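Local coordinates for vacuolar-sorting protein BRO1 (Saccharomyces cerevisiae, PDB 1ZB1) that helps sort cargo into intralumenal vesicles of the multivesicular body and acts as an adapter that recruits the DOA4 deubiquitinase to endosomes, so that cargo is deubiquitinated before sequestration, at residues Y9-K14 with K245-C250; F120-T125 with E164-S169; C219-K224 with A340-K345; H263-E268 with E311-E316. All blocks are in the same frame, centred on the assembly; numbering follows the deposited sequence.

Contact 1. Residues Y9-K14 with K245-C250; sequences YLFDLK and KTTVTC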
loop_
_atom_site.group_PDB
_atom_site.type_symbol
_atom_site.label_atom_id
_atom_site.label_comp_id
_atom_site.label_asym_id
_atom_site.label_seq_id
_atom_site.Cartn_x
_atom_site.Cartn_y
_atom_site.Cartn_z
ATOM N N TYR A 9 4.313 -7.009 -10.639
ATOM C CA TYR A 9 3.499 -7.948 -9.881
ATOM C C TYR A 9 2.972 -7.223 -8.637
ATOM O O TYR A 9 3.730 -6.971 -7.699
ATOM C CB TYR A 9 4.351 -9.141 -9.449
ATOM C CG TYR A 9 3.569 -10.240 -8.771
ATOM C CD1 TYR A 9 3.102 -11.334 -9.497
ATOM C CD2 TYR A 9 3.287 -10.184 -7.406
ATOM C CE1 TYR A 9 2.371 -12.351 -8.880
ATOM C CE2 TYR A 9 2.558 -11.197 -6.778
ATOM C CZ TYR A 9 2.105 -12.275 -7.522
ATOM O OH TYR A 9 1.397 -13.283 -6.918
ATOM N N LEU A 10 1.685 -6.892 -8.631
ATOM C CA LEU A 10 1.081 -6.187 -7.501
ATOM C C LEU A 10 0.163 -7.085 -6.669
ATOM O O LEU A 10 -0.651 -7.834 -7.218
ATOM C CB LEU A 10 0.284 -4.977 -8.006
ATOM C CG LEU A 10 1.087 -3.949 -8.813
ATOM C CD1 LEU A 10 0.164 -2.831 -9.275
ATOM C CD2 LEU A 10 2.220 -3.396 -7.967
ATOM N N PHE A 11 0.301 -7.010 -5.348
ATOM C CA PHE A 11 -0.525 -7.806 -4.445
ATOM C C PHE A 11 -1.964 -7.307 -4.493
ATOM O O PHE A 11 -2.211 -6.101 -4.544
ATOM C CB PHE A 11 -0.006 -7.720 -3.001
ATOM C CG PHE A 11 1.324 -8.393 -2.782
ATOM C CD1 PHE A 11 1.792 -9.363 -3.666
ATOM C CD2 PHE A 11 2.099 -8.074 -1.666
ATOM C CE1 PHE A 11 3.014 -10.009 -3.445
ATOM C CE2 PHE A 11 3.321 -8.711 -1.433
ATOM C CZ PHE A 11 3.779 -9.683 -2.329
ATOM N N ASP A 12 -2.911 -8.236 -4.473
ATOM C CA ASP A 12 -4.326 -7.876 -4.521
ATOM C C ASP A 12 -4.883 -7.810 -3.099
ATOM O O ASP A 12 -5.101 -8.846 -2.461
ATOM C CB ASP A 12 -5.093 -8.916 -5.339
ATOM C CG ASP A 12 -6.397 -8.379 -5.883
ATOM O OD1 ASP A 12 -6.351 -7.480 -6.754
ATOM O OD2 ASP A 12 -7.469 -8.850 -5.439
ATOM N N LEU A 13 -5.102 -6.597 -2.598
ATOM C CA LEU A 13 -5.630 -6.420 -1.246
ATOM C C LEU A 13 -7.151 -6.615 -1.214
ATOM O O LEU A 13 -7.835 -6.450 -2.229
ATOM C CB LEU A 13 -5.245 -5.034 -0.705
ATOM C CG LEU A 13 -3.735 -4.742 -0.663
ATOM C CD1 LEU A 13 -3.481 -3.404 0.011
ATOM C CD2 LEU A 13 -3.010 -5.841 0.095
ATOM N N LYS A 14 -7.681 -6.971 -0.047
ATOM C CA LYS A 14 -9.114 -7.225 0.091
ATOM C C LYS A 14 -9.874 -6.161 0.858
ATOM O O LYS A 14 -9.370 -5.608 1.836
ATOM C CB LYS A 14 -9.332 -8.579 0.773
ATOM C CG LYS A 14 -8.754 -9.754 -0.004
ATOM C CD LYS A 14 -9.450 -9.899 -1.346
ATOM C CE LYS A 14 -8.924 -11.093 -2.122
ATOM N NZ LYS A 14 -9.588 -11.230 -3.449
ATOM N N LYS A 245 4.428 -14.015 1.164
ATOM C CA LYS A 245 5.708 -14.228 1.825
ATOM C C LYS A 245 6.852 -14.587 0.874
ATOM O O LYS A 245 7.927 -13.988 0.932
ATOM C CB LYS A 245 5.564 -15.313 2.895
ATOM C CG LYS A 245 6.711 -15.358 3.889
ATOM C CD LYS A 245 6.458 -16.394 4.973
ATOM C CE LYS A 245 7.514 -16.322 6.057
ATOM N NZ LYS A 245 8.876 -16.506 5.487
ATOM N N THR A 246 6.624 -15.554 -0.009
ATOM C CA THR A 246 7.672 -15.977 -0.929
ATOM C C THR A 246 8.040 -14.908 -1.954
ATOM O O THR A 246 9.205 -14.766 -2.316
ATOM C CB THR A 246 7.279 -17.277 -1.667
ATOM O OG1 THR A 246 6.114 -17.051 -2.468
ATOM C CG2 THR A 246 6.977 -18.377 -0.660
ATOM N N THR A 247 7.051 -14.147 -2.410
ATOM C CA THR A 247 7.306 -13.104 -3.399
ATOM C C THR A 247 8.080 -11.914 -2.822
ATOM O O THR A 247 8.904 -11.306 -3.507
ATOM C CB THR A 247 5.981 -12.635 -4.026
ATOM O OG1 THR A 247 5.419 -13.719 -4.774
ATOM C CG2 THR A 247 6.201 -11.449 -4.952
ATOM N N VAL A 248 7.824 -11.588 -1.561
ATOM C CA VAL A 248 8.522 -10.490 -0.909
ATOM C C VAL A 248 9.999 -10.869 -0.776
ATOM O O VAL A 248 10.895 -10.057 -1.031
ATOM C CB VAL A 248 7.915 -10.207 0.492
ATOM C CG1 VAL A 248 8.864 -9.347 1.316
ATOM C CG2 VAL A 248 6.570 -9.498 0.338
ATOM N N THR A 249 10.252 -12.113 -0.386
ATOM C CA THR A 249 11.621 -12.590 -0.229
ATOM C C THR A 249 12.354 -12.601 -1.572
ATOM O O THR A 249 13.521 -12.229 -1.652
ATOM C CB THR A 249 11.647 -14.010 0.379
ATOM O OG1 THR A 249 11.064 -13.971 1.688
ATOM C CG2 THR A 249 13.079 -14.523 0.480
ATOM N N CYS A 250 11.666 -13.021 -2.622
ATOM C CA CYS A 250 12.274 -13.058 -3.943
ATOM C C CYS A 250 12.673 -11.638 -4.364
ATOM O O CYS A 250 13.815 -11.391 -4.774
ATOM C CB CYS A 250 11.293 -13.648 -4.954
ATOM S SG CYS A 250 11.985 -13.876 -6.609
HETATM O O HOH W 1 2.895 -13.761 -4.558
#
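Phe11 drives the rim of its ring against Thr247 and Val248 of a passing helix, and this is the tight part of the contact. CE1 touches Thr247 CG2 at 3.8 Å, while Val248 CG2 lies in the ring plane beside CE2, also at 3.8 Å. The threonine methyl can face the ring because CG2 stands anti to its backbone N; OG1, at chi1 -66°, is turned elsewhere. A threonine therefore suits this place, with a methyl for the aromatic groups and a hydroxyl for water. Its CG2 also reaches Tyr9 CD2 obliquely, at 4.0 Å, so the methyl is shared by two rings; Tyr9 in turn has Phe11 CE1 at its ring edge.

The looser side begins at the polar ends. No direct hydrogen bond crosses the contact; instead a water links Tyr9 OH (2.8 Å) to Thr247 OG1. Farther along 9-14 the chain draws away from the helix.

The extended N-terminal chain is thus laid across the helical body of the Bro1 domain. Its backbone bonds to Lys251, Glu189 and Arg138, Trp244 stacks on the Phe11 ring, and Val248 also packs on Cys225 and His226, so that helices 176-198, 208-230 and 242-269 all meet around this spot.

Contact 2. Residues F120-T125 with E164-S169; sequences FEKSCT and ENFLNS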
loop_
_atom_site.group_PDB
_atom_site.type_symbol
_atom_site.label_atom_id
_atom_site.label_comp_id
_atom_site.label_asym_id
_atom_site.label_seq_id
_atom_site.Cartn_x
_atom_site.Cartn_y
_atom_site.Cartn_z
ATOM N N PHE A 120 -14.906 3.369 14.935
ATOM C CA PHE A 120 -15.015 2.067 14.274
ATOM C C PHE A 120 -15.456 2.277 12.816
ATOM O O PHE A 120 -14.819 1.771 11.890
ATOM C CB PHE A 120 -16.032 1.181 15.016
ATOM C CG PHE A 120 -16.168 -0.217 14.450
ATOM C CD1 PHE A 120 -15.051 -1.033 14.285
ATOM C CD2 PHE A 120 -17.421 -0.730 14.119
ATOM C CE1 PHE A 120 -15.172 -2.342 13.800
ATOM C CE2 PHE A 120 -17.557 -2.044 13.632
ATOM C CZ PHE A 120 -16.428 -2.846 13.474
ATOM N N GLU A 121 -16.532 3.037 12.618
ATOM C CA GLU A 121 -17.046 3.307 11.266
ATOM C C GLU A 121 -15.980 4.033 10.423
ATOM O O GLU A 121 -15.787 3.712 9.248
ATOM C CB GLU A 121 -18.346 4.132 11.342
ATOM C CG GLU A 121 -18.992 4.468 9.979
ATOM C CD GLU A 121 -19.838 3.339 9.392
ATOM O OE1 GLU A 121 -19.558 2.157 9.666
ATOM O OE2 GLU A 121 -20.789 3.640 8.636
ATOM N N LYS A 122 -15.269 4.979 11.036
ATOM C CA LYS A 122 -14.209 5.726 10.356
ATOM C C LYS A 122 -13.035 4.841 9.945
ATOM O O LYS A 122 -12.629 4.832 8.783
ATOM C CB LYS A 122 -13.664 6.843 11.261
ATOM C CG LYS A 122 -14.506 8.102 11.308
ATOM C CD LYS A 122 -14.080 9.020 12.458
ATOM C CE LYS A 122 -12.593 9.362 12.404
ATOM N NZ LYS A 122 -12.201 10.336 13.465
ATOM N N SER A 123 -12.478 4.108 10.905
ATOM C CA SER A 123 -11.331 3.252 10.630
ATOM C C SER A 123 -11.609 2.231 9.529
ATOM O O SER A 123 -10.765 2.015 8.650
ATOM C CB SER A 123 -10.874 2.535 11.917
ATOM O OG SER A 123 -11.891 1.706 12.449
ATOM N N CYS A 124 -12.785 1.609 9.564
ATOM C CA CYS A 124 -13.123 0.612 8.551
ATOM C C CYS A 124 -13.256 1.253 7.163
ATOM O O CYS A 124 -12.795 0.699 6.161
ATOM C CB CYS A 124 -14.408 -0.119 8.935
ATOM S SG CYS A 124 -14.194 -1.288 10.319
ATOM N N THR A 125 -13.886 2.418 7.110
ATOM C CA THR A 125 -14.045 3.132 5.852
ATOM C C THR A 125 -12.665 3.528 5.285
ATOM O O THR A 125 -12.406 3.372 4.090
ATOM C CB THR A 125 -14.904 4.404 6.053
ATOM O OG1 THR A 125 -16.253 4.028 6.356
ATOM C CG2 THR A 125 -14.886 5.265 4.793
ATOM N N GLU A 164 -1.062 4.474 13.038
ATOM C CA GLU A 164 -0.678 5.423 14.080
ATOM C C GLU A 164 -1.842 6.066 14.832
ATOM O O GLU A 164 -1.637 6.640 15.904
ATOM C CB GLU A 164 0.194 6.531 13.480
ATOM C CG GLU A 164 1.383 6.021 12.689
ATOM C CD GLU A 164 2.277 7.138 12.182
ATOM O OE1 GLU A 164 1.749 8.200 11.790
ATOM O OE2 GLU A 164 3.510 6.947 12.165
ATOM N N ASN A 165 -3.061 5.958 14.303
ATOM C CA ASN A 165 -4.206 6.599 14.952
ATOM C C ASN A 165 -5.326 5.755 15.560
ATOM O O ASN A 165 -6.107 6.270 16.354
ATOM C CB ASN A 165 -4.805 7.627 13.991
ATOM C CG ASN A 165 -3.904 8.831 13.811
ATOM O OD1 ASN A 165 -3.935 9.769 14.614
ATOM N ND2 ASN A 165 -3.073 8.803 12.770
ATOM N N PHE A 166 -5.434 4.482 15.197
ATOM C CA PHE A 166 -6.479 3.638 15.778
ATOM C C PHE A 166 -5.801 2.432 16.420
ATOM O O PHE A 166 -5.283 1.560 15.723
ATOM C CB PHE A 166 -7.474 3.211 14.699
ATOM C CG PHE A 166 -8.119 4.367 13.988
ATOM C CD1 PHE A 166 -7.570 4.874 12.814
ATOM C CD2 PHE A 166 -9.267 4.965 14.504
ATOM C CE1 PHE A 166 -8.157 5.961 12.161
ATOM C CE2 PHE A 166 -9.860 6.052 13.861
ATOM C CZ PHE A 166 -9.303 6.552 12.686
ATOM N N LEU A 167 -5.831 2.374 17.750
ATOM C CA LEU A 167 -5.125 1.322 18.484
ATOM C C LEU A 167 -5.840 0.124 19.121
ATOM O O LEU A 167 -5.194 -0.891 19.390
ATOM C CB LEU A 167 -4.261 1.985 19.561
ATOM C CG LEU A 167 -3.395 3.169 19.110
ATOM C CD1 LEU A 167 -2.734 3.796 20.328
ATOM C CD2 LEU A 167 -2.347 2.709 18.096
ATOM N N ASN A 168 -7.138 0.213 19.382
ATOM C CA ASN A 168 -7.821 -0.916 20.021
ATOM C C ASN A 168 -9.024 -1.439 19.234
ATOM O O ASN A 168 -10.086 -1.709 19.805
ATOM C CB ASN A 168 -8.263 -0.515 21.434
ATOM C CG ASN A 168 -7.091 -0.165 22.338
ATOM O OD1 ASN A 168 -6.317 -1.037 22.737
ATOM N ND2 ASN A 168 -6.950 1.118 22.657
ATOM N N SER A 169 -8.852 -1.587 17.926
ATOM C CA SER A 169 -9.928 -2.064 17.067
ATOM C C SER A 169 -10.276 -3.516 17.346
ATOM O O SER A 169 -9.403 -4.323 17.668
ATOM C CB SER A 169 -9.530 -1.933 15.591
ATOM O OG SER A 169 -10.539 -2.460 14.742
HETATM O O HOH W 2 -11.737 -0.153 14.524
#
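The Phe166 ring takes Ser123 CB on one face, 3.8 Å above the plane over the ring centre, and Lys122 CE at its edge, 4.3 Å from CZ. The serine makes a CH-pi contact, the line from its CB to the ring centroid only 12° off the ring normal. The contact joins the first turns of helix 118-139 to the end of helix 146-165, the next helix along, at the open end of a helical hairpin in the Bro1 domain, away from the connecting turn. Phe166 is the first residue to leave helical geometry, which lets its side chain swing back onto the neighbouring helix; a serine there is small enough to bring CB right onto the ring.

Lys122 lends its aliphatic chain to the ring edge and carries its charge onward, since NZ pairs with Glu80 and lies against Tyr83. Beside it the carboxylate of Glu121 is held by Arg56, Trp99 and Tyr75.

The polar side of the contact runs through Ser123 OG, which at chi1 61° sits between its own N and carbonyl carbon and bonds back to Ala119 O. A water lying at the edge of the Phe120 ring, in the ring plane, donates to Ser123 OG at 2.8 Å and lies 2.6 Å from Ser169 OG.

Contact 3. Residues C219-K224 with A340-K345; sequences CNLFQK and ALDAIK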
loop_
_atom_site.group_PDB
_atom_site.type_symbol
_atom_site.label_atom_id
_atom_site.label_comp_id
_atom_site.label_asym_id
_atom_site.label_seq_id
_atom_site.Cartn_x
_atom_site.Cartn_y
_atom_site.Cartn_z
ATOM N N CYS A 219 14.984 -2.809 -2.455
ATOM C CA CYS A 219 15.385 -3.966 -1.669
ATOM C C CYS A 219 15.137 -3.703 -0.186
ATOM O O CYS A 219 14.491 -4.503 0.490
ATOM C CB CYS A 219 16.871 -4.275 -1.896
ATOM S SG CYS A 219 17.578 -5.376 -0.648
ATOM N N ASN A 220 15.637 -2.577 0.316
ATOM C CA ASN A 220 15.463 -2.244 1.729
ATOM C C ASN A 220 13.985 -2.195 2.135
ATOM O O ASN A 220 13.619 -2.637 3.220
ATOM C CB ASN A 220 16.133 -0.905 2.065
ATOM C CG ASN A 220 17.650 -0.939 1.882
ATOM O OD1 ASN A 220 18.281 -1.994 1.987
ATOM N ND2 ASN A 220 18.239 0.224 1.625
ATOM N N LEU A 221 13.143 -1.653 1.263
ATOM C CA LEU A 221 11.716 -1.568 1.543
ATOM C C LEU A 221 11.074 -2.956 1.673
ATOM O O LEU A 221 10.300 -3.210 2.600
ATOM C CB LEU A 221 11.022 -0.758 0.445
ATOM C CG LEU A 221 10.767 0.738 0.683
ATOM C CD1 LEU A 221 11.635 1.278 1.808
ATOM C CD2 LEU A 221 11.008 1.496 -0.617
ATOM N N PHE A 222 11.380 -3.857 0.748
ATOM C CA PHE A 222 10.812 -5.198 0.835
ATOM C C PHE A 222 11.416 -5.940 2.031
ATOM O O PHE A 222 10.808 -6.861 2.570
ATOM C CB PHE A 222 11.028 -5.959 -0.477
ATOM C CG PHE A 222 10.006 -5.627 -1.532
ATOM C CD1 PHE A 222 8.679 -6.035 -1.383
ATOM C CD2 PHE A 222 10.356 -4.878 -2.655
ATOM C CE1 PHE A 222 7.711 -5.699 -2.338
ATOM C CE2 PHE A 222 9.401 -4.537 -3.615
ATOM C CZ PHE A 222 8.074 -4.948 -3.456
ATOM N N GLN A 223 12.603 -5.511 2.454
ATOM C CA GLN A 223 13.282 -6.103 3.609
ATOM C C GLN A 223 12.407 -5.883 4.854
ATOM O O GLN A 223 12.353 -6.726 5.746
ATOM C CB GLN A 223 14.649 -5.432 3.801
ATOM C CG GLN A 223 15.490 -5.956 4.961
ATOM C CD GLN A 223 15.899 -7.404 4.788
ATOM O OE1 GLN A 223 15.150 -8.319 5.135
ATOM N NE2 GLN A 223 17.087 -7.621 4.235
ATOM N N LYS A 224 11.721 -4.744 4.901
ATOM C CA LYS A 224 10.837 -4.413 6.022
ATOM C C LYS A 224 9.666 -5.387 6.113
ATOM O O LYS A 224 9.295 -5.821 7.204
ATOM C CB LYS A 224 10.271 -3.000 5.871
ATOM C CG LYS A 224 11.247 -1.860 6.078
ATOM C CD LYS A 224 10.492 -0.534 5.959
ATOM C CE LYS A 224 11.397 0.677 6.143
ATOM N NZ LYS A 224 10.629 1.945 5.927
ATOM N N ALA A 340 21.278 3.876 -0.893
ATOM C CA ALA A 340 19.869 3.817 -1.277
ATOM C C ALA A 340 19.195 5.177 -1.449
ATOM O O ALA A 340 19.473 6.123 -0.711
ATOM C CB ALA A 340 19.095 2.984 -0.258
ATOM N N LEU A 341 18.301 5.259 -2.432
ATOM C CA LEU A 341 17.558 6.483 -2.709
ATOM C C LEU A 341 16.053 6.194 -2.751
ATOM O O LEU A 341 15.559 5.580 -3.697
ATOM C CB LEU A 341 18.001 7.084 -4.045
ATOM C CG LEU A 341 17.296 8.382 -4.454
ATOM C CD1 LEU A 341 17.632 9.473 -3.458
ATOM C CD2 LEU A 341 17.717 8.795 -5.857
ATOM N N ASP A 342 15.341 6.637 -1.716
ATOM C CA ASP A 342 13.887 6.464 -1.597
ATOM C C ASP A 342 13.211 7.592 -2.384
ATOM O O ASP A 342 13.307 8.756 -1.998
ATOM C CB ASP A 342 13.483 6.561 -0.124
ATOM C CG ASP A 342 12.050 6.117 0.132
ATOM O OD1 ASP A 342 11.209 6.195 -0.788
ATOM O OD2 ASP A 342 11.768 5.697 1.269
ATOM N N ALA A 343 12.516 7.254 -3.467
ATOM C CA ALA A 343 11.866 8.265 -4.304
ATOM C C ALA A 343 10.398 8.567 -3.980
ATOM O O ALA A 343 9.781 9.408 -4.634
ATOM C CB ALA A 343 11.982 7.861 -5.771
ATOM N N ILE A 344 9.842 7.893 -2.980
ATOM C CA ILE A 344 8.440 8.094 -2.634
ATOM C C ILE A 344 8.210 9.019 -1.442
ATOM O O ILE A 344 8.614 8.724 -0.316
ATOM C CB ILE A 344 7.732 6.726 -2.374
ATOM C CG1 ILE A 344 7.538 5.973 -3.694
ATOM C CG2 ILE A 344 6.359 6.944 -1.743
ATOM C CD1 ILE A 344 8.800 5.631 -4.405
ATOM N N LYS A 345 7.554 10.141 -1.707
ATOM C CA LYS A 345 7.237 11.118 -0.674
ATOM C C LYS A 345 5.733 11.053 -0.436
ATOM O O LYS A 345 4.948 11.509 -1.267
ATOM C CB LYS A 345 7.631 12.524 -1.133
ATOM C CG LYS A 345 9.111 12.689 -1.457
ATOM C CD LYS A 345 9.415 14.105 -1.933
ATOM C CE LYS A 345 10.892 14.283 -2.267
ATOM N NZ LYS A 345 11.198 15.683 -2.685
#
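Asn220 and Ala340 meet first, the amide nitrogen ND2 lying 3.4 Å from the CB methyl. A one-carbon side chain suits this spot, for it lets the loop come close to the helix, and the same alanine also rests on Arg216 and Ala217 a turn earlier. At the next residue, Leu221, CD1 approaches Asp342 OD2 at 4.5 Å, a loose touch. Leu221 also packs on Gln191.

Asp342 is positioned by its own loop and by helix 176-198. OD1 accepts from Ile344 N at 3.1 Å, with an N-H...O angle of 160°, and also bonds His187. The bond to Ile344 makes an Asx turn: an aspartate carboxylate bends the chain by taking the amide two residues on. The N-H comes to the anti side of OD1, 24° out of the carboxylate plane.

Segment 340-345, part of the loop between helices 303-322 and 349-371, runs along the helical body of the Bro1 domain. Gln191 takes Ala343 N, and Leu341 exchanges backbone bonds with Lys213. Lys224 NZ stands 6.1 Å from Asp342 OD2, too far for an ion pair, though its charge would probably help stabilise the carboxylate.

Contact 4. Residues H263-E268 with E311-E316; sequences HGLHLE and EKKQKE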
loop_
_atom_site.group_PDB
_atom_site.type_symbol
_atom_site.label_atom_id
_atom_site.label_comp_id
_atom_site.label_asym_id
_atom_site.label_seq_id
_atom_site.Cartn_x
_atom_site.Cartn_y
_atom_site.Cartn_z
ATOM N N HIS A 263 25.680 -0.988 -10.271
ATOM C CA HIS A 263 26.826 -0.318 -9.672
ATOM C C HIS A 263 28.088 -0.852 -10.353
ATOM O O HIS A 263 29.092 -0.145 -10.480
ATOM C CB HIS A 263 26.885 -0.579 -8.165
ATOM C CG HIS A 263 28.047 0.079 -7.487
ATOM N ND1 HIS A 263 29.175 -0.613 -7.101
ATOM C CD2 HIS A 263 28.266 1.372 -7.148
ATOM C CE1 HIS A 263 30.038 0.225 -6.555
ATOM N NE2 HIS A 263 29.511 1.436 -6.571
ATOM N N GLY A 264 28.020 -2.105 -10.794
ATOM C CA GLY A 264 29.148 -2.718 -11.473
ATOM C C GLY A 264 29.342 -2.091 -12.839
ATOM O O GLY A 264 30.470 -1.807 -13.239
ATOM N N LEU A 265 28.244 -1.875 -13.560
ATOM C CA LEU A 265 28.316 -1.260 -14.879
ATOM C C LEU A 265 28.908 0.143 -14.755
ATOM O O LEU A 265 29.525 0.656 -15.689
ATOM C CB LEU A 265 26.928 -1.185 -15.518
ATOM C CG LEU A 265 26.277 -2.517 -15.901
ATOM C CD1 LEU A 265 24.946 -2.254 -16.579
ATOM C CD2 LEU A 265 27.198 -3.297 -16.833
ATOM N N HIS A 266 28.716 0.755 -13.592
ATOM C CA HIS A 266 29.247 2.085 -13.331
ATOM C C HIS A 266 30.751 1.991 -13.089
ATOM O O HIS A 266 31.526 2.791 -13.614
ATOM C CB HIS A 266 28.549 2.701 -12.114
ATOM C CG HIS A 266 29.308 3.828 -11.489
ATOM N ND1 HIS A 266 29.982 3.697 -10.293
ATOM C CD2 HIS A 266 29.537 5.094 -11.914
ATOM C CE1 HIS A 266 30.594 4.832 -10.009
ATOM N NE2 HIS A 266 30.342 5.696 -10.978
ATOM N N LEU A 267 31.157 1.008 -12.291
ATOM C CA LEU A 267 32.567 0.804 -11.987
ATOM C C LEU A 267 33.367 0.560 -13.265
ATOM O O LEU A 267 34.502 1.015 -13.391
ATOM C CB LEU A 267 32.737 -0.376 -11.027
ATOM C CG LEU A 267 32.124 -0.182 -9.639
ATOM C CD1 LEU A 267 32.333 -1.435 -8.806
ATOM C CD2 LEU A 267 32.762 1.017 -8.964
ATOM N N GLU A 268 32.769 -0.160 -14.208
ATOM C CA GLU A 268 33.424 -0.443 -15.481
ATOM C C GLU A 268 33.530 0.851 -16.273
ATOM O O GLU A 268 34.468 1.049 -17.045
ATOM C CB GLU A 268 32.616 -1.459 -16.291
ATOM C CG GLU A 268 33.027 -1.517 -17.757
ATOM C CD GLU A 268 32.183 -2.470 -18.571
ATOM O OE1 GLU A 268 30.945 -2.462 -18.407
ATOM O OE2 GLU A 268 32.757 -3.220 -19.386
ATOM N N GLU A 311 26.466 -13.254 -16.439
ATOM C CA GLU A 311 27.595 -14.103 -16.791
ATOM C C GLU A 311 28.318 -13.551 -18.010
ATOM O O GLU A 311 29.545 -13.494 -18.043
ATOM C CB GLU A 311 27.121 -15.535 -17.058
ATOM C CG GLU A 311 26.695 -16.273 -15.796
ATOM C CD GLU A 311 26.258 -17.705 -16.057
ATOM O OE1 GLU A 311 26.008 -18.430 -15.070
ATOM O OE2 GLU A 311 26.163 -18.101 -17.240
ATOM N N LYS A 312 27.543 -13.137 -19.004
ATOM C CA LYS A 312 28.091 -12.581 -20.229
ATOM C C LYS A 312 29.013 -11.405 -19.901
ATOM O O LYS A 312 30.158 -11.352 -20.354
ATOM C CB LYS A 312 26.943 -12.130 -21.131
ATOM C CG LYS A 312 27.278 -12.092 -22.612
ATOM C CD LYS A 312 26.008 -12.221 -23.444
ATOM C CE LYS A 312 25.266 -13.515 -23.107
ATOM N NZ LYS A 312 24.024 -13.711 -23.909
ATOM N N LYS A 313 28.514 -10.472 -19.098
ATOM C CA LYS A 313 29.292 -9.302 -18.708
ATOM C C LYS A 313 30.463 -9.722 -17.828
ATOM O O LYS A 313 31.572 -9.206 -17.957
ATOM C CB LYS A 313 28.412 -8.312 -17.943
ATOM C CG LYS A 313 28.938 -6.891 -17.959
ATOM C CD LYS A 313 28.906 -6.338 -19.379
ATOM C CE LYS A 313 29.508 -4.955 -19.446
ATOM N NZ LYS A 313 30.910 -4.990 -18.967
ATOM N N GLN A 314 30.202 -10.665 -16.931
ATOM C CA GLN A 314 31.217 -11.175 -16.018
ATOM C C GLN A 314 32.414 -11.717 -16.808
ATOM O O GLN A 314 33.563 -11.557 -16.395
ATOM C CB GLN A 314 30.606 -12.281 -15.153
ATOM C CG GLN A 314 30.907 -12.177 -13.660
ATOM C CD GLN A 314 29.884 -12.922 -12.806
ATOM O OE1 GLN A 314 30.030 -13.026 -11.584
ATOM N NE2 GLN A 314 28.839 -13.439 -13.448
ATOM N N LYS A 315 32.133 -12.352 -17.943
ATOM C CA LYS A 315 33.180 -12.914 -18.797
ATOM C C LYS A 315 34.100 -11.819 -19.322
ATOM O O LYS A 315 35.299 -11.813 -19.049
ATOM C CB LYS A 315 32.565 -13.643 -19.994
ATOM C CG LYS A 315 31.662 -14.813 -19.653
ATOM C CD LYS A 315 31.127 -15.455 -20.929
ATOM C CE LYS A 315 30.130 -16.567 -20.634
ATOM N NZ LYS A 315 29.651 -17.225 -21.882
ATOM N N GLU A 316 33.519 -10.900 -20.088
ATOM C CA GLU A 316 34.246 -9.785 -20.687
ATOM C C GLU A 316 35.203 -9.109 -19.714
ATOM O O GLU A 316 36.383 -8.929 -20.017
ATOM C CB GLU A 316 33.249 -8.761 -21.235
ATOM C CG GLU A 316 32.265 -9.357 -22.235
ATOM C CD GLU A 316 31.176 -8.384 -22.656
ATOM O OE1 GLU A 316 30.284 -8.800 -23.430
ATOM O OE2 GLU A 316 31.206 -7.210 -22.219
#
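Lys313 reaches across from one helix to Glu268 and Leu265 of another, and most of the surface buried here is its own. Its chain leaves the backbone with CG anti to N (chi1 -158°), then bends at chi2 and again at chi4, so that the hydrocarbon part folds over the leucine before the ammonium group turns to the glutamate. A lysine fits because it is both apolar along its length and charged at its tip: CE lies 3.9 Å from Leu265 CD2, and CG 4.1 Å from the same methyl.

Glu268 comes from the opposite direction with an extended chain. It pairs with Lys313 as a salt bridge, but NZ is modelled too close to the carboxylate for the detail to be relied on. Glu316, one turn after Lys313, adds a long and weaker ion pair to the same NZ, at a distance of 3.9 Å from OE2 that is correspondingly uncertain. The two acidic groups are 5.1 Å apart at their OE2 atoms, and the lysine shared between them probably offsets their mutual repulsion.

Leu265 also lies on Tyr208, while Leu267 and Gln314 both pack on helix 275-290. Segments 263-268 and 311-316 run in roughly the same direction with that helix beside them. Here helices 242-269 and 303-322 are joined at the surface of the all-helical Bro1 body, whose family belongs to the TPR clan.

In the fold
All four contacts belong to the N-terminal Bro1 domain, a long, mostly helical body. Contact 1 brings the start of the chain to helix 242-269, with both segments of contact 2 falling between its own. Contact 3 joins helix 208-230 to the loop 340-345 before helix 349-371, and contact 4 falls within that span. Contacts 1 and 3 interleave along the sequence and touch, Val248 CG1 lying 3.4 Å from Phe222 O; contacts 1 and 4 share helix 242-269. The centres of contacts 2 and 4 stand about 50 Å apart, on opposite sides of the chain's centre. The contacts are thus spread along the elongated domain, which may bind SNF7.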